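Local coordinates for protein putative ferredoxin (Rhodopseudomonas palustris, PDB 4ID8) that binds a [3Fe-4S] cluster and probably serves as an electron-transfer ferredoxin for its associated cytochrome P450, CYP194A4, at residues A[19-22]-A[28-31]. Numbering follows the deposited sequence.
Sequences RCKA and FDLD. With F3S (Fe3-s4 cluster), chain B.
Lys21 reaches from the helix to the backbone of strand 28-30, where its NZ donates a hydrogen bond to the carbonyl O of Phe28 at 2.7 Å. The ammonium approaches the oxygen at a C=O...N angle of 153°, tilted somewhat out of the carbonyl plane. A looser salt bridge of 3.6 Å joins the same NZ to Asp29 OD1. With a further hydrogen bond to the carbonyl O of Pro25, the lysine tip ties together the helix, the connecting loop and the strand. The side chain leaves with CG anti to the backbone N, and the bend at chi2 (88°) then brings NZ to the strand; along the way CG packs against Leu30 CG at 4.0 Å. Replacing Lys21 with an alanine would probably leave Phe28 O without this donor and the Asp29 carboxylate without its positive mate, and open a gap beside Leu30 where CG had packed.

Beside this polar clasp, Cys20 shows how one residue can serve both a cluster and a hydrophobic core. Its SG binds iron FE3 of the cluster at 2.2 Å, while CB stands over the centre of the Phe28 ring, a CH-pi contact 3.8 Å from the centroid and only 8° off the normal. The sulfur lies above the same face, 4.5 Å from the centroid, in a Cys sulfur-aromatic contact, so the aromatic ring backs the cluster ligand directly.

The contact thus joins the short cluster-binding helix 19-23 to the two-stranded antiparallel sheet of 28-30 and 36-38. Ala36 of the partner strand touches both Cys20 and Leu30, and Phe28 reaches inward to Ile7 and Val9 of strand 6-9 and Ala55 of helix 49-58.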
ATOM      1  N   ARG A  19       8.055  -1.427  -3.025  1.00 22.21           N
ATOM      2  CA  ARG A  19       8.494  -1.370  -1.634  1.00 23.07           C
ATOM      3  C   ARG A  19       7.332  -1.723  -0.720  1.00 23.66           C
ATOM      4  O   ARG A  19       7.516  -2.433   0.282  1.00 23.58           O
ATOM      5  CB  ARG A  19       9.043   0.026  -1.276  1.00 24.29           C
ATOM      6  CG  ARG A  19      10.250   0.511  -2.146  1.00 23.89           C
ATOM      7  CD  ARG A  19      11.076   1.673  -1.512  1.00 26.99           C
ATOM      8  NE  ARG A  19      12.043   1.186  -0.508  1.00 32.31           N
ATOM      9  CZ  ARG A  19      13.170   0.500  -0.764  1.00 32.16           C
ATOM     10  NH1 ARG A  19      13.525   0.198  -2.013  1.00 31.15           N
ATOM     11  NH2 ARG A  19      13.940   0.085   0.247  1.00 32.43           N
ATOM     12  N   CYS A  20       6.148  -1.203  -1.076  1.00 22.93           N
ATOM     13  CA  CYS A  20       4.898  -1.474  -0.380  1.00 22.86           C
ATOM     14  C   CYS A  20       4.652  -2.982  -0.253  1.00 23.93           C
ATOM     15  O   CYS A  20       4.252  -3.489   0.815  1.00 23.05           O
ATOM     16  CB  CYS A  20       3.716  -0.827  -1.132  1.00 22.65           C
ATOM     17  SG  CYS A  20       3.555  -1.301  -2.903  1.00 20.21           S
ATOM     18  N   LYS A  21       4.873  -3.684  -1.362  1.00 24.62           N
ATOM     19  CA  LYS A  21       4.709  -5.105  -1.402  1.00 25.31           C
ATOM     20  C   LYS A  21       5.806  -5.861  -0.655  1.00 26.47           C
ATOM     21  O   LYS A  21       5.513  -6.872  -0.007  1.00 26.90           O
ATOM     22  CB  LYS A  21       4.536  -5.575  -2.854  1.00 25.40           C
ATOM     23  CG  LYS A  21       4.431  -7.122  -3.034  1.00 25.44           C
ATOM     24  CD  LYS A  21       3.027  -7.602  -2.911  1.00 22.38           C
ATOM     25  CE  LYS A  21       3.013  -9.026  -2.460  1.00 21.56           C
ATOM     26  NZ  LYS A  21       1.618  -9.108  -2.024  1.00 23.10           N
ATOM     27  N   ALA A  22       7.058  -5.412  -0.714  1.00 27.20           N
ATOM     28  CA  ALA A  22       8.078  -6.048   0.137  1.00 28.66           C
ATOM     29  C   ALA A  22       7.851  -5.844   1.622  1.00 29.26           C
ATOM     30  O   ALA A  22       8.215  -6.701   2.355  1.00 30.74           O
ATOM     31  CB  ALA A  22       9.507  -5.610  -0.222  1.00 28.95           C
ATOM     32  N   PHE A  28      -0.887  -5.209   0.053  1.00 20.62           N
ATOM     33  CA  PHE A  28      -0.812  -4.842  -1.376  1.00 20.54           C
ATOM     34  C   PHE A  28      -0.679  -6.075  -2.268  1.00 20.28           C
ATOM     35  O   PHE A  28      -0.130  -7.074  -1.850  1.00 19.47           O
ATOM     36  CB  PHE A  28       0.349  -3.894  -1.599  1.00 19.25           C
ATOM     37  CG  PHE A  28       0.324  -2.695  -0.656  1.00 19.53           C
ATOM     38  CD1 PHE A  28      -0.292  -1.511  -1.035  1.00 18.78           C
ATOM     39  CD2 PHE A  28       0.905  -2.763   0.610  1.00 16.40           C
ATOM     40  CE1 PHE A  28      -0.337  -0.431  -0.158  1.00 19.02           C
ATOM     41  CE2 PHE A  28       0.837  -1.702   1.476  1.00 16.54           C
ATOM     42  CZ  PHE A  28       0.230  -0.529   1.093  1.00 15.84           C
ATOM     43  N   ASP A  29      -1.286  -6.013  -3.447  1.00 21.04           N
ATOM     44  CA  ASP A  29      -0.997  -6.947  -4.556  1.00 21.11           C
ATOM     45  C   ASP A  29      -0.510  -6.149  -5.732  1.00 20.95           C
ATOM     46  O   ASP A  29      -0.888  -5.019  -5.942  1.00 20.09           O
ATOM     47  CB  ASP A  29      -2.231  -7.719  -4.999  1.00 20.52           C
ATOM     48  CG  ASP A  29      -2.572  -8.848  -4.053  1.00 25.47           C
ATOM     49  OD1 ASP A  29      -1.653  -9.480  -3.477  1.00 29.86           O
ATOM     50  OD2 ASP A  29      -3.766  -9.127  -3.865  1.00 31.21           O
ATOM     51  N   LEU A  30       0.363  -6.764  -6.486  1.00 21.29           N
ATOM     52  CA  LEU A  30       0.905  -6.174  -7.701  1.00 21.15           C
ATOM     53  C   LEU A  30       0.247  -6.774  -8.934  1.00 20.47           C
ATOM     54  O   LEU A  30       0.123  -8.004  -9.036  1.00 19.92           O
ATOM     55  CB  LEU A  30       2.402  -6.464  -7.782  1.00 19.43           C
ATOM     56  CG  LEU A  30       3.259  -5.965  -6.667  1.00 21.08           C
ATOM     57  CD1 LEU A  30       4.587  -6.364  -7.110  1.00 22.49           C
ATOM     58  CD2 LEU A  30       3.146  -4.450  -6.556  1.00 19.90           C
ATOM     59  N   ASP A  31      -0.100  -5.923  -9.897  1.00 19.59           N
ATOM     60  CA  ASP A  31      -0.589  -6.444 -11.188  1.00 20.76           C
ATOM     61  C   ASP A  31       0.563  -6.953 -12.089  1.00 21.41           C
ATOM     62  O   ASP A  31       1.705  -7.011 -11.669  1.00 23.21           O
ATOM     63  CB  ASP A  31      -1.503  -5.463 -11.902  1.00 19.40           C
ATOM     64  CG  ASP A  31      -0.778  -4.247 -12.397  1.00 20.07           C
ATOM     65  OD1 ASP A  31       0.428  -4.257 -12.662  1.00 21.12           O
ATOM     66  OD2 ASP A  31      -1.423  -3.250 -12.533  1.00 22.64           O
TER
HETATM   67 FE1  F3S B 101       3.921   1.717  -6.329  1.00 23.42          FE
HETATM   68 FE3  F3S B 101       4.248   0.470  -4.110  1.00 21.93          FE
HETATM   69 FE4  F3S B 101       4.914   2.927  -4.286  1.00 25.64          FE
HETATM   70  S1  F3S B 101       4.633  -0.369  -6.121  1.00 22.70           S
HETATM   71  S2  F3S B 101       5.597   3.167  -6.442  1.00 29.50           S
HETATM   72  S3  F3S B 101       2.914   2.118  -4.427  1.00 24.69           S
HETATM   73  S4  F3S B 101       6.148   1.364  -3.335  1.00 26.67           S